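Side-chain contacts in cytosine deaminase (Klebsiella pneumoniae, PDB 4R85), which probably removes the exocyclic amino group of cytosine and 5-methylcytosine by hydrolysis, at an iron(II) site in an amidohydrolase barrel: residues P123-L128 with R161-R166; E152-Y157 with M193-L198; Q342-F347 with E382-Q387; L375-D380 with R386-L391; D94-A99 with L132-E137. All coordinates share one frame; numbering follows the deposited sequence.

Contact 1: P123-L128 with R161-R166; sequences PSLAAL and RELMTR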
# COMPACT_ATOMS: atom_id res chain seq x y z
N PRO A 123 30.60 -15.58 12.00
CA PRO A 123 32.06 -15.75 11.99
C PRO A 123 32.61 -16.14 10.61
O PRO A 123 33.80 -15.96 10.38
CB PRO A 123 32.28 -16.87 13.01
CG PRO A 123 31.11 -16.76 13.93
CD PRO A 123 29.95 -16.40 13.03
N SER A 124 31.77 -16.64 9.72
CA SER A 124 32.22 -17.02 8.38
C SER A 124 32.30 -15.81 7.44
O SER A 124 33.04 -15.84 6.45
CB SER A 124 31.28 -18.07 7.77
OG SER A 124 30.01 -17.49 7.49
N LEU A 125 31.54 -14.77 7.76
CA LEU A 125 31.37 -13.60 6.89
C LEU A 125 31.06 -14.01 5.44
O LEU A 125 31.44 -13.33 4.49
CB LEU A 125 32.59 -12.68 6.95
CG LEU A 125 32.79 -12.05 8.34
CD1 LEU A 125 34.06 -11.23 8.41
CD2 LEU A 125 31.58 -11.21 8.72
N ALA A 126 30.35 -15.13 5.29
CA ALA A 126 30.06 -15.70 3.98
C ALA A 126 29.22 -14.79 3.09
O ALA A 126 29.55 -14.58 1.92
CB ALA A 126 29.38 -17.06 4.15
N ALA A 127 28.13 -14.25 3.64
CA ALA A 127 27.27 -13.36 2.86
C ALA A 127 28.01 -12.09 2.46
O ALA A 127 27.81 -11.57 1.36
CB ALA A 127 26.01 -13.00 3.65
N LEU A 128 28.83 -11.56 3.36
CA LEU A 128 29.58 -10.35 3.05
C LEU A 128 30.51 -10.61 1.87
O LEU A 128 30.58 -9.82 0.93
CB LEU A 128 30.39 -9.89 4.27
CG LEU A 128 31.25 -8.65 4.04
CD1 LEU A 128 30.39 -7.44 3.66
CD2 LEU A 128 32.06 -8.36 5.29
N ARG A 161 33.18 -6.72 18.00
CA ARG A 161 34.04 -5.62 17.54
C ARG A 161 35.04 -6.06 16.46
O ARG A 161 35.27 -5.33 15.49
CB ARG A 161 34.74 -4.92 18.71
CG ARG A 161 33.80 -4.11 19.62
CD ARG A 161 34.56 -3.38 20.74
NE ARG A 161 33.68 -2.52 21.53
CZ ARG A 161 34.06 -1.38 22.11
NH1 ARG A 161 35.31 -0.96 22.00
NH2 ARG A 161 33.18 -0.66 22.81
N GLU A 162 35.63 -7.26 16.62
CA GLU A 162 36.54 -7.83 15.63
C GLU A 162 35.85 -8.06 14.30
O GLU A 162 36.43 -7.85 13.25
CB GLU A 162 37.06 -9.21 16.07
CG GLU A 162 38.03 -9.22 17.21
CD GLU A 162 38.67 -10.59 17.41
OE1 GLU A 162 38.19 -11.61 16.83
OE2 GLU A 162 39.68 -10.63 18.14
N LEU A 163 34.62 -8.56 14.37
CA LEU A 163 33.86 -8.84 13.16
C LEU A 163 33.51 -7.57 12.40
O LEU A 163 33.60 -7.52 11.17
CB LEU A 163 32.59 -9.62 13.50
CG LEU A 163 32.89 -11.07 13.91
CD1 LEU A 163 31.66 -11.68 14.60
CD2 LEU A 163 33.29 -11.87 12.68
N MET A 164 33.11 -6.53 13.13
CA MET A 164 32.82 -5.23 12.51
C MET A 164 34.07 -4.68 11.82
O MET A 164 34.01 -4.21 10.69
CB MET A 164 32.33 -4.23 13.55
CG MET A 164 30.90 -4.47 14.02
SD MET A 164 29.72 -4.14 12.70
CE MET A 164 29.80 -2.33 12.61
N THR A 165 35.20 -4.77 12.51
CA THR A 165 36.47 -4.26 12.00
C THR A 165 36.89 -5.05 10.77
O THR A 165 37.29 -4.47 9.76
CB THR A 165 37.56 -4.33 13.08
OG1 THR A 165 37.14 -3.57 14.23
CG2 THR A 165 38.90 -3.79 12.58
N ARG A 166 36.79 -6.37 10.85
CA ARG A 166 37.16 -7.24 9.74
C ARG A 166 36.28 -6.94 8.52
O ARG A 166 36.77 -6.88 7.40
CB ARG A 166 37.04 -8.71 10.14
CG ARG A 166 37.38 -9.69 9.04
CD ARG A 166 38.87 -9.65 8.70
NE ARG A 166 39.12 -10.29 7.41
CZ ARG A 166 39.87 -9.76 6.46
NH1 ARG A 166 40.47 -8.59 6.65
NH2 ARG A 166 40.03 -10.41 5.31
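Leu125 and Arg166 meet across this contact with side chains that run askew, the methyl CD1 of Leu125 lying 3.7 Å from CG of Arg166, so the aliphatic root of the arginine and not its charged end does the touching. CG of Arg166 stands anti to the backbone N (chi1 179°), and a bend at chi2 (68°) then carries the guanidinium off, where NH1 makes a weak, long ion pair with Glu169. The other branch of Leu125, CD2, faces CD2 of Leu163 at 4.4 Å, a loose methyl-to-methyl approach. That same Leu163 methyl reaches CA of Pro123 at 4.1 Å; the proline is met at its CA, its CB pointing away from the helix. Behind Leu125 the chain is held in shape by an ST turn: the backbone N of Ala126 donates to OG of Ser124 over 3.2 Å. Leu125, within this turn, occupies the N-cap position of helix 126-137, with its side chain directed at helix 160-170. The outer part of the patch is exposed, while Leu125 itself is buried and also touches Met170. Such leucine packing between consecutive outer helices belongs to the helical layer around an amidohydrolase (TIM-type) barrel.

Contact 2: E152-Y157 with M193-L198; sequences EGIESY and MFLMDL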
# COMPACT_ATOMS: atom_id res chain seq x y z
N GLU A 152 23.32 -9.29 15.63
CA GLU A 152 23.16 -9.77 17.00
C GLU A 152 23.91 -8.93 18.03
O GLU A 152 24.09 -9.33 19.18
CB GLU A 152 23.49 -11.27 17.08
CG GLU A 152 22.50 -12.06 16.22
CD GLU A 152 22.62 -13.55 16.37
OE1 GLU A 152 22.57 -14.26 15.34
OE2 GLU A 152 22.76 -14.02 17.52
N GLY A 153 24.32 -7.74 17.61
CA GLY A 153 24.95 -6.80 18.52
C GLY A 153 26.46 -6.75 18.39
O GLY A 153 27.11 -7.75 18.06
N ILE A 154 27.01 -5.57 18.63
CA ILE A 154 28.45 -5.38 18.68
C ILE A 154 29.01 -5.85 20.04
O ILE A 154 29.99 -6.60 20.10
CB ILE A 154 28.81 -3.89 18.47
CG1 ILE A 154 28.40 -3.47 17.06
CG2 ILE A 154 30.30 -3.65 18.70
CD1 ILE A 154 28.60 -1.99 16.77
N GLU A 155 28.38 -5.40 21.12
CA GLU A 155 28.89 -5.66 22.45
C GLU A 155 28.32 -6.96 23.01
O GLU A 155 28.81 -7.47 24.01
CB GLU A 155 28.53 -4.51 23.41
CG GLU A 155 28.73 -3.10 22.87
CD GLU A 155 30.21 -2.70 22.80
OE1 GLU A 155 30.49 -1.49 22.90
OE2 GLU A 155 31.09 -3.58 22.65
N SER A 156 27.29 -7.47 22.35
CA SER A 156 26.48 -8.55 22.91
C SER A 156 26.68 -9.89 22.18
O SER A 156 26.07 -10.90 22.54
CB SER A 156 24.99 -8.15 22.87
OG SER A 156 24.80 -6.82 23.36
N TYR A 157 27.55 -9.89 21.17
CA TYR A 157 27.84 -11.08 20.37
C TYR A 157 29.34 -11.35 20.46
O TYR A 157 30.13 -10.40 20.50
CB TYR A 157 27.47 -10.80 18.91
CG TYR A 157 27.57 -12.00 18.00
CD1 TYR A 157 28.69 -12.21 17.20
CD2 TYR A 157 26.53 -12.94 17.93
CE1 TYR A 157 28.79 -13.31 16.37
CE2 TYR A 157 26.62 -14.05 17.10
CZ TYR A 157 27.75 -14.23 16.32
OH TYR A 157 27.85 -15.31 15.49
N MET A 193 29.54 4.61 20.35
CA MET A 193 30.88 5.21 20.43
C MET A 193 31.88 4.41 19.60
O MET A 193 32.67 4.98 18.84
CB MET A 193 31.36 5.32 21.88
CG MET A 193 30.42 6.12 22.77
SD MET A 193 30.16 7.82 22.15
CE MET A 193 29.07 8.46 23.43
N PHE A 194 31.84 3.08 19.74
CA PHE A 194 32.70 2.21 18.96
C PHE A 194 32.50 2.36 17.45
O PHE A 194 33.47 2.48 16.70
CB PHE A 194 32.50 0.73 19.34
CG PHE A 194 33.16 -0.22 18.37
CD1 PHE A 194 34.53 -0.45 18.44
CD2 PHE A 194 32.42 -0.83 17.36
CE1 PHE A 194 35.15 -1.31 17.53
CE2 PHE A 194 33.04 -1.69 16.45
CZ PHE A 194 34.40 -1.93 16.54
N LEU A 195 31.26 2.31 16.99
CA LEU A 195 31.00 2.28 15.56
C LEU A 195 31.36 3.62 14.92
O LEU A 195 31.85 3.66 13.79
CB LEU A 195 29.56 1.87 15.24
CG LEU A 195 28.37 2.81 15.44
CD1 LEU A 195 28.11 3.73 14.23
CD2 LEU A 195 27.11 2.00 15.76
N MET A 196 31.14 4.70 15.64
CA MET A 196 31.54 6.02 15.15
C MET A 196 33.07 6.15 15.08
O MET A 196 33.60 6.69 14.11
CB MET A 196 30.92 7.14 15.98
CG MET A 196 29.40 7.23 15.85
SD MET A 196 28.81 7.66 14.19
CE MET A 196 29.05 9.45 14.18
N ASP A 197 33.77 5.63 16.09
CA ASP A 197 35.23 5.59 16.05
C ASP A 197 35.73 4.77 14.86
O ASP A 197 36.67 5.18 14.17
CB ASP A 197 35.81 4.99 17.34
CG ASP A 197 35.70 5.92 18.54
OD1 ASP A 197 35.46 7.13 18.34
OD2 ASP A 197 35.88 5.45 19.68
N LEU A 198 35.12 3.61 14.66
CA LEU A 198 35.43 2.74 13.53
C LEU A 198 35.26 3.49 12.19
O LEU A 198 36.17 3.51 11.37
CB LEU A 198 34.53 1.50 13.55
CG LEU A 198 34.82 0.39 12.54
CD1 LEU A 198 36.22 -0.19 12.73
CD2 LEU A 198 33.74 -0.71 12.62
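Ile154 meets Phe194 and Leu195 with both of its branches, and the whole contact is apolar. Its CG2 methyl comes closest, 3.8 Å from CD2 of Phe194, approaching the ring obliquely; CE2 of the same ring is 4.1 Å from that methyl. The longer branch ends in CD1, which lies 4.0 Å from CD2 of Phe194 and 4.3 Å from CB of Leu195, so the isoleucine spans two successive residues of helix 185-202. The fork follows from its first torsion (chi1 -64°), which leaves CG2 anti to the backbone N and CG1 beside it. On the helix, Phe194 has CG anti to its own N (chi1 168°), and this swings the ring toward the loop.

The next shell fixes both partners. Arg161 of helix 160-170 touches Ile154 as well as Phe194, and its NH2 forms a salt bridge with OE1 of Glu155. The loop backbone is held by Glu182, whose carboxylate accepts hydrogen bonds from N of Ile154 and N of Glu155, while Ser190 at an earlier turn of helix 185-202 bonds to Glu155. Leu195 turns its side chain to Val206 and Val208 of strand 205-209. The side chain of Ile154 lies about 12 Å from the bound 5-methylcytosine. The loop is the connection from strand 143-149 to helix 160-170 of the amidohydrolase (TIM-type) barrel, and here it packs on helix 185-202, the next long outer helix.

Contact 3: Q342-F347 with E382-Q387; sequences QRCLDF and EAVRRQ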
# COMPACT_ATOMS: atom_id res chain seq x y z
N GLN A 342 2.52 16.76 -4.65
CA GLN A 342 3.22 17.41 -5.75
C GLN A 342 4.74 17.21 -5.76
O GLN A 342 5.38 17.42 -6.79
CB GLN A 342 2.91 18.90 -5.80
CG GLN A 342 1.55 19.22 -6.41
CD GLN A 342 1.53 20.59 -7.05
OE1 GLN A 342 1.03 20.76 -8.17
NE2 GLN A 342 2.07 21.59 -6.35
N ARG A 343 5.32 16.83 -4.62
CA ARG A 343 6.77 16.61 -4.53
C ARG A 343 7.13 15.27 -3.88
O ARG A 343 8.26 15.08 -3.43
CB ARG A 343 7.46 17.76 -3.76
CG ARG A 343 6.83 18.15 -2.41
CD ARG A 343 7.04 17.11 -1.30
NE ARG A 343 8.45 16.91 -0.98
CZ ARG A 343 8.98 17.12 0.22
NH1 ARG A 343 10.28 16.94 0.42
NH2 ARG A 343 8.21 17.50 1.23
N CYS A 344 6.17 14.34 -3.82
CA CYS A 344 6.39 13.09 -3.06
C CYS A 344 7.50 12.21 -3.63
O CYS A 344 8.05 11.35 -2.92
CB CYS A 344 5.10 12.28 -2.93
SG CYS A 344 4.45 11.66 -4.51
N LEU A 345 7.86 12.41 -4.90
CA LEU A 345 8.93 11.58 -5.46
C LEU A 345 10.30 11.87 -4.83
O LEU A 345 11.23 11.05 -4.93
CB LEU A 345 8.98 11.67 -6.99
CG LEU A 345 7.86 10.93 -7.73
CD1 LEU A 345 8.00 11.09 -9.25
CD2 LEU A 345 7.81 9.45 -7.34
N ASP A 346 10.43 13.02 -4.16
CA ASP A 346 11.62 13.34 -3.37
C ASP A 346 12.05 12.18 -2.46
O ASP A 346 13.24 11.92 -2.28
CB ASP A 346 11.37 14.54 -2.45
CG ASP A 346 11.30 15.87 -3.18
OD1 ASP A 346 11.62 15.95 -4.39
OD2 ASP A 346 10.93 16.86 -2.50
N PHE A 347 11.07 11.51 -1.87
CA PHE A 347 11.34 10.52 -0.82
C PHE A 347 11.90 9.20 -1.33
O PHE A 347 12.34 8.37 -0.53
CB PHE A 347 10.09 10.30 0.04
CG PHE A 347 9.61 11.55 0.71
CD1 PHE A 347 10.35 12.14 1.73
CD2 PHE A 347 8.44 12.17 0.29
CE1 PHE A 347 9.93 13.31 2.33
CE2 PHE A 347 8.02 13.35 0.89
CZ PHE A 347 8.76 13.92 1.91
N GLU A 382 0.46 11.82 -10.16
CA GLU A 382 -0.00 10.74 -11.01
C GLU A 382 0.89 9.50 -10.88
O GLU A 382 0.40 8.38 -10.94
CB GLU A 382 -0.10 11.21 -12.47
CG GLU A 382 -1.25 12.17 -12.68
CD GLU A 382 -2.60 11.49 -12.45
OE1 GLU A 382 -2.78 10.35 -12.95
OE2 GLU A 382 -3.47 12.07 -11.78
N ALA A 383 2.18 9.71 -10.69
CA ALA A 383 3.11 8.60 -10.52
C ALA A 383 2.69 7.70 -9.35
O ALA A 383 2.60 6.48 -9.50
CB ALA A 383 4.55 9.10 -10.35
N VAL A 384 2.40 8.31 -8.20
CA VAL A 384 2.03 7.51 -7.03
C VAL A 384 0.58 7.02 -7.10
O VAL A 384 0.26 5.90 -6.67
CB VAL A 384 2.33 8.24 -5.67
CG1 VAL A 384 1.35 9.35 -5.39
CG2 VAL A 384 2.33 7.21 -4.51
N ARG A 385 -0.31 7.83 -7.67
CA ARG A 385 -1.71 7.45 -7.75
C ARG A 385 -1.89 6.25 -8.66
O ARG A 385 -2.67 5.34 -8.35
CB ARG A 385 -2.59 8.58 -8.27
CG ARG A 385 -4.07 8.23 -8.17
CD ARG A 385 -4.96 9.30 -8.79
NE ARG A 385 -4.81 9.39 -10.24
CZ ARG A 385 -5.40 8.57 -11.11
NH1 ARG A 385 -5.19 8.74 -12.42
NH2 ARG A 385 -6.20 7.59 -10.70
N ARG A 386 -1.19 6.26 -9.79
CA ARG A 386 -1.32 5.20 -10.79
C ARG A 386 -0.31 4.06 -10.60
O ARG A 386 -0.39 3.07 -11.31
CB ARG A 386 -1.18 5.77 -12.20
CG ARG A 386 -2.17 6.88 -12.50
CD ARG A 386 -2.64 6.83 -13.94
NE ARG A 386 -1.82 7.64 -14.83
CZ ARG A 386 -1.03 7.16 -15.78
NH1 ARG A 386 -0.33 7.98 -16.55
NH2 ARG A 386 -0.94 5.85 -15.97
N GLN A 387 0.63 4.22 -9.67
CA GLN A 387 1.76 3.32 -9.53
C GLN A 387 2.44 3.16 -10.89
O GLN A 387 2.56 2.05 -11.41
CB GLN A 387 1.31 1.96 -8.97
CG GLN A 387 0.78 2.05 -7.54
CD GLN A 387 1.89 2.25 -6.53
OE1 GLN A 387 2.64 1.33 -6.23
NE2 GLN A 387 2.02 3.48 -6.03
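Cys344 meets Val384, and Leu345 meets Ala383, in two neighbouring apolar pairs that are buried. Leu345 is the side chain to follow. Its CB does not aim straight at helix 380-386; CG, placed anti to the carbonyl carbon (chi1 -73°), leads the chain nearer, and beyond it CD1 continues outward (chi2 180°) until it lies 4.1 Å from CB of Ala383. The leucine also packs on Leu326 of helix 322-332. Beside it, SG of Cys344 sits 4.0 Å from CG1 of Val384 and 4.2 Å from its CB, the sulfur serving here as an apolar surface.

Polar groups frame the pairs within each segment. Arg343 grips OD2 of Asp346 side-on through NE and NH1, at 2.9 Å for NE, and CZ of Phe347 lies against one face of its guanidinium. Across the way, NH1 of Arg385 meets the syn lone pair of OE1 of Glu382, while NE of Arg386 reaches the same oxygen only weakly. NE2 of Gln387 donates to O of Val384 in a nearly straight bond (171°). Arg385 also bonds to O of Gly318 of the second subunit. The contact packs the 3-10 turn between helices 338-342 and 350-355 against helix 380-386, which connects antiparallel strands 372-375 and 390-395 of this amidohydrolase.

Contact 4: L375-D380 with R386-L391; sequences LDAEND and RQARVL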
# COMPACT_ATOMS: atom_id res chain seq x y z
N LEU A 375 9.03 7.44 -16.79
CA LEU A 375 7.90 6.89 -16.03
C LEU A 375 6.60 7.15 -16.78
O LEU A 375 6.45 8.20 -17.39
CB LEU A 375 7.78 7.60 -14.69
CG LEU A 375 8.49 7.17 -13.42
CD1 LEU A 375 7.94 8.01 -12.29
CD2 LEU A 375 8.28 5.68 -13.16
N ASP A 376 5.67 6.21 -16.72
CA ASP A 376 4.39 6.35 -17.41
C ASP A 376 3.42 7.24 -16.62
O ASP A 376 2.34 6.80 -16.21
CB ASP A 376 3.77 4.98 -17.68
CG ASP A 376 2.59 5.04 -18.65
OD1 ASP A 376 2.50 6.01 -19.44
OD2 ASP A 376 1.76 4.11 -18.61
N ALA A 377 3.83 8.49 -16.41
CA ALA A 377 3.02 9.48 -15.71
C ALA A 377 3.63 10.85 -15.98
O ALA A 377 4.79 10.92 -16.38
CB ALA A 377 3.01 9.20 -14.23
N GLU A 378 2.88 11.92 -15.76
CA GLU A 378 3.36 13.26 -16.13
C GLU A 378 3.85 14.11 -14.95
O GLU A 378 4.44 15.16 -15.15
CB GLU A 378 2.29 14.03 -16.92
CG GLU A 378 1.10 14.45 -16.09
CD GLU A 378 -0.03 13.45 -16.13
OE1 GLU A 378 0.24 12.23 -15.98
OE2 GLU A 378 -1.19 13.87 -16.33
N ASN A 379 3.58 13.65 -13.73
CA ASN A 379 4.01 14.37 -12.53
C ASN A 379 4.04 13.44 -11.31
O ASN A 379 3.67 12.27 -11.44
CB ASN A 379 3.15 15.63 -12.28
CG ASN A 379 1.67 15.31 -12.08
OD1 ASN A 379 1.30 14.26 -11.58
ND2 ASN A 379 0.81 16.26 -12.45
N ASP A 380 4.48 13.95 -10.15
CA ASP A 380 4.62 13.14 -8.93
C ASP A 380 3.30 12.52 -8.48
O ASP A 380 3.24 11.34 -8.13
CB ASP A 380 5.15 13.99 -7.76
CG ASP A 380 6.62 14.36 -7.91
OD1 ASP A 380 7.09 14.59 -9.04
OD2 ASP A 380 7.30 14.45 -6.86
N ARG A 386 -1.19 6.26 -9.79
CA ARG A 386 -1.32 5.20 -10.79
C ARG A 386 -0.31 4.06 -10.60
O ARG A 386 -0.39 3.07 -11.31
CB ARG A 386 -1.18 5.77 -12.20
CG ARG A 386 -2.17 6.88 -12.50
CD ARG A 386 -2.64 6.83 -13.94
NE ARG A 386 -1.82 7.64 -14.83
CZ ARG A 386 -1.03 7.16 -15.78
NH1 ARG A 386 -0.33 7.98 -16.55
NH2 ARG A 386 -0.94 5.85 -15.97
N GLN A 387 0.63 4.22 -9.67
CA GLN A 387 1.76 3.32 -9.53
C GLN A 387 2.44 3.16 -10.89
O GLN A 387 2.56 2.05 -11.41
CB GLN A 387 1.31 1.96 -8.97
CG GLN A 387 0.78 2.05 -7.54
CD GLN A 387 1.89 2.25 -6.53
OE1 GLN A 387 2.64 1.33 -6.23
NE2 GLN A 387 2.02 3.48 -6.03
N ALA A 388 2.85 4.29 -11.45
CA ALA A 388 3.31 4.35 -12.84
C ALA A 388 4.43 3.37 -13.15
O ALA A 388 5.39 3.24 -12.40
CB ALA A 388 3.74 5.78 -13.20
N ARG A 389 4.28 2.67 -14.27
CA ARG A 389 5.27 1.72 -14.73
C ARG A 389 6.52 2.43 -15.24
O ARG A 389 6.43 3.53 -15.80
CB ARG A 389 4.67 0.84 -15.83
CG ARG A 389 3.49 0.01 -15.34
CD ARG A 389 2.50 -0.30 -16.45
NE ARG A 389 2.72 -1.61 -17.07
CZ ARG A 389 3.36 -1.80 -18.22
NH1 ARG A 389 3.85 -0.76 -18.88
NH2 ARG A 389 3.52 -3.02 -18.70
N VAL A 390 7.67 1.81 -15.04
CA VAL A 390 8.91 2.32 -15.61
C VAL A 390 9.00 1.81 -17.03
O VAL A 390 9.12 0.60 -17.27
CB VAL A 390 10.13 1.83 -14.82
CG1 VAL A 390 11.42 2.19 -15.56
CG2 VAL A 390 10.11 2.41 -13.40
N LEU A 391 8.93 2.73 -17.99
CA LEU A 391 8.88 2.36 -19.39
C LEU A 391 10.28 2.17 -19.97
O LEU A 391 10.48 1.34 -20.86
CB LEU A 391 8.13 3.42 -20.19
CG LEU A 391 6.64 3.58 -19.88
CD1 LEU A 391 6.04 4.57 -20.85
CD2 LEU A 391 5.90 2.24 -19.95
O HOH W 1 0.68 8.29 -19.00
O HOH W 2 1.80 3.11 -15.64
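Asp376 pairs with Arg389 through the backbone: N of Asp376 donates to O of Arg389 over 2.9 Å, with the donor nearly in line with the C=O. CG of Asp376 is anti to its N (chi1 -168°), which turns the carboxylate toward Leu391 and the two waters. OD1 is held by a direct salt bridge to Arg46; toward the other segment the carboxylate acts through water. One water donates to OD1 and accepts from NH1 of Arg386 at 2.7 Å; a second donates to OD2 and accepts from the backbone N of Arg389. The guanidinium of Arg386 stands almost perpendicular to the carboxylate (89°), its NH2 4.2 Å from OD2, beyond a salt bridge. NH1 of Arg389 donates to O of Glu404, and NH2 pairs with Glu406 of the second subunit.

Carbon contacts add to this: the CB atoms of Ala377 and Ala388 lie 3.6 Å apart. Leu375 and Val390, a non-hydrogen-bonded antiparallel pair, share Phe52 of strand 47-57. The contact thus closes the connection through helix 380-386 between antiparallel strands 372-375 and 390-395.

Contact 5: D94-A99 with L132-E137; sequences DTRQRA and LAVKQE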
# COMPACT_ATOMS: atom_id res chain seq x y z
N ASP A 94 24.79 -19.59 -2.43
CA ASP A 94 23.38 -19.39 -2.05
C ASP A 94 23.05 -17.90 -1.96
O ASP A 94 22.04 -17.43 -2.50
CB ASP A 94 23.13 -20.10 -0.71
CG ASP A 94 21.85 -19.64 -0.02
OD1 ASP A 94 20.77 -19.70 -0.65
OD2 ASP A 94 21.93 -19.24 1.16
N THR A 95 23.91 -17.15 -1.28
CA THR A 95 23.68 -15.72 -1.10
C THR A 95 23.69 -15.01 -2.44
O THR A 95 22.82 -14.19 -2.73
CB THR A 95 24.73 -15.13 -0.16
OG1 THR A 95 24.66 -15.80 1.10
CG2 THR A 95 24.52 -13.62 0.04
N ARG A 96 24.69 -15.34 -3.25
CA ARG A 96 24.84 -14.71 -4.56
C ARG A 96 23.59 -14.86 -5.42
O ARG A 96 23.11 -13.89 -6.02
CB ARG A 96 26.03 -15.31 -5.29
CG ARG A 96 26.18 -14.84 -6.72
CD ARG A 96 27.38 -15.51 -7.37
NE ARG A 96 27.48 -15.14 -8.78
CZ ARG A 96 26.89 -15.82 -9.76
NH1 ARG A 96 26.18 -16.90 -9.47
NH2 ARG A 96 27.02 -15.41 -11.01
N GLN A 97 23.06 -16.08 -5.48
CA GLN A 97 21.90 -16.37 -6.32
C GLN A 97 20.65 -15.61 -5.89
O GLN A 97 19.95 -15.03 -6.73
CB GLN A 97 21.63 -17.88 -6.37
CG GLN A 97 22.72 -18.64 -7.11
CD GLN A 97 22.63 -20.13 -6.90
OE1 GLN A 97 21.93 -20.60 -6.00
NE2 GLN A 97 23.35 -20.90 -7.73
N ARG A 98 20.38 -15.60 -4.59
CA ARG A 98 19.24 -14.86 -4.05
C ARG A 98 19.40 -13.35 -4.21
O ARG A 98 18.45 -12.64 -4.56
CB ARG A 98 19.01 -15.21 -2.57
CG ARG A 98 18.56 -16.65 -2.34
CD ARG A 98 18.31 -16.94 -0.85
NE ARG A 98 19.55 -17.05 -0.08
CZ ARG A 98 20.07 -16.06 0.65
NH1 ARG A 98 19.48 -14.88 0.72
NH2 ARG A 98 21.21 -16.26 1.30
N ALA A 99 20.60 -12.85 -3.94
CA ALA A 99 20.87 -11.42 -4.07
C ALA A 99 20.68 -10.96 -5.51
O ALA A 99 20.08 -9.92 -5.77
CB ALA A 99 22.27 -11.10 -3.57
N LEU A 132 30.19 -8.55 -1.64
CA LEU A 132 31.30 -7.76 -2.16
C LEU A 132 31.59 -8.13 -3.61
O LEU A 132 31.90 -7.26 -4.43
CB LEU A 132 32.56 -7.91 -1.30
CG LEU A 132 32.52 -7.22 0.07
CD1 LEU A 132 33.63 -7.75 0.97
CD2 LEU A 132 32.66 -5.71 -0.08
N ALA A 133 31.49 -9.41 -3.94
CA ALA A 133 31.66 -9.85 -5.32
C ALA A 133 30.48 -9.42 -6.18
O ALA A 133 30.66 -8.99 -7.33
CB ALA A 133 31.86 -11.35 -5.40
N VAL A 134 29.27 -9.53 -5.63
CA VAL A 134 28.04 -9.16 -6.32
C VAL A 134 28.07 -7.68 -6.70
O VAL A 134 27.56 -7.27 -7.75
CB VAL A 134 26.80 -9.45 -5.43
CG1 VAL A 134 25.61 -8.57 -5.82
CG2 VAL A 134 26.42 -10.94 -5.51
N LYS A 135 28.70 -6.88 -5.85
CA LYS A 135 28.86 -5.45 -6.11
C LYS A 135 29.58 -5.22 -7.44
O LYS A 135 29.27 -4.27 -8.16
CB LYS A 135 29.60 -4.79 -4.95
CG LYS A 135 29.99 -3.34 -5.19
CD LYS A 135 30.70 -2.79 -3.95
CE LYS A 135 31.24 -1.39 -4.20
NZ LYS A 135 31.89 -0.83 -2.98
N GLN A 136 30.53 -6.09 -7.76
CA GLN A 136 31.25 -5.99 -9.03
C GLN A 136 30.45 -6.63 -10.16
O GLN A 136 30.36 -6.08 -11.25
CB GLN A 136 32.63 -6.65 -8.92
CG GLN A 136 33.50 -6.08 -7.81
CD GLN A 136 33.67 -4.57 -7.92
OE1 GLN A 136 33.94 -4.04 -9.00
NE2 GLN A 136 33.49 -3.86 -6.80
N GLU A 137 29.88 -7.80 -9.88
CA GLU A 137 29.15 -8.56 -10.89
C GLU A 137 27.92 -7.82 -11.40
O GLU A 137 27.58 -7.90 -12.58
CB GLU A 137 28.74 -9.93 -10.32
CG GLU A 137 27.97 -10.81 -11.30
CD GLU A 137 27.74 -12.22 -10.77
OE1 GLU A 137 27.89 -12.44 -9.55
OE2 GLU A 137 27.40 -13.10 -11.59
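Arg96, Val134 and Glu137 make up this contact between two helices. The carboxylate of Glu137 forms a salt bridge with Arg96 on its NE and NH2 side. The firm bond is from NE, which donates to OE1 at 2.8 Å through the syn lone pair, though the oxygen is tilted 23° from the guanidinium plane; OE2 lies beside NH2 at the guanidinium edge, but that distance is doubtfully short. The two flat groups are turned by 22°, close to coplanar, while the chains carrying them cross at about a right angle. Arg96 runs extended from CG to NE, and its remaining nitrogen, NH1, is bridged to Glu93.

Beneath the charges the side chains of Val134 and Arg96 cross at a slant, CG2 of Val134 lying 4.1 Å from CG of Arg96. Val134 is buried and also touches Ile103, whereas Glu137, at the end of helix 126-137, is exposed. A buried valine below a surface ion pair joins helices 92-108 and 126-137, neighbours in the outer helical layer of the amidohydrolase barrel.

From the N terminus, contact 5 comes first, joining helix 92-108 to helix 126-137 around strand 111-119. Contact 1 opens before contact 5 has closed, so the two cross; both use helix 126-137, and Ala127 touches Thr95. Contact 2 crosses contact 1 in turn, taking the chain from the loop after strand 143-149 to helix 185-202, with Pro123 packing on Tyr157. These three form a continuous chain of ties along one side of the barrel. Contacts 3 and 4 follow much later, on the opposite side of the chain's centre from contacts 1 and 2. Contact 4 opens inside contact 3 and the two end on the same stretch, sharing Arg386 and Gln387 and linking helix 380-386 to the late antiparallel strands; both touch the second subunit.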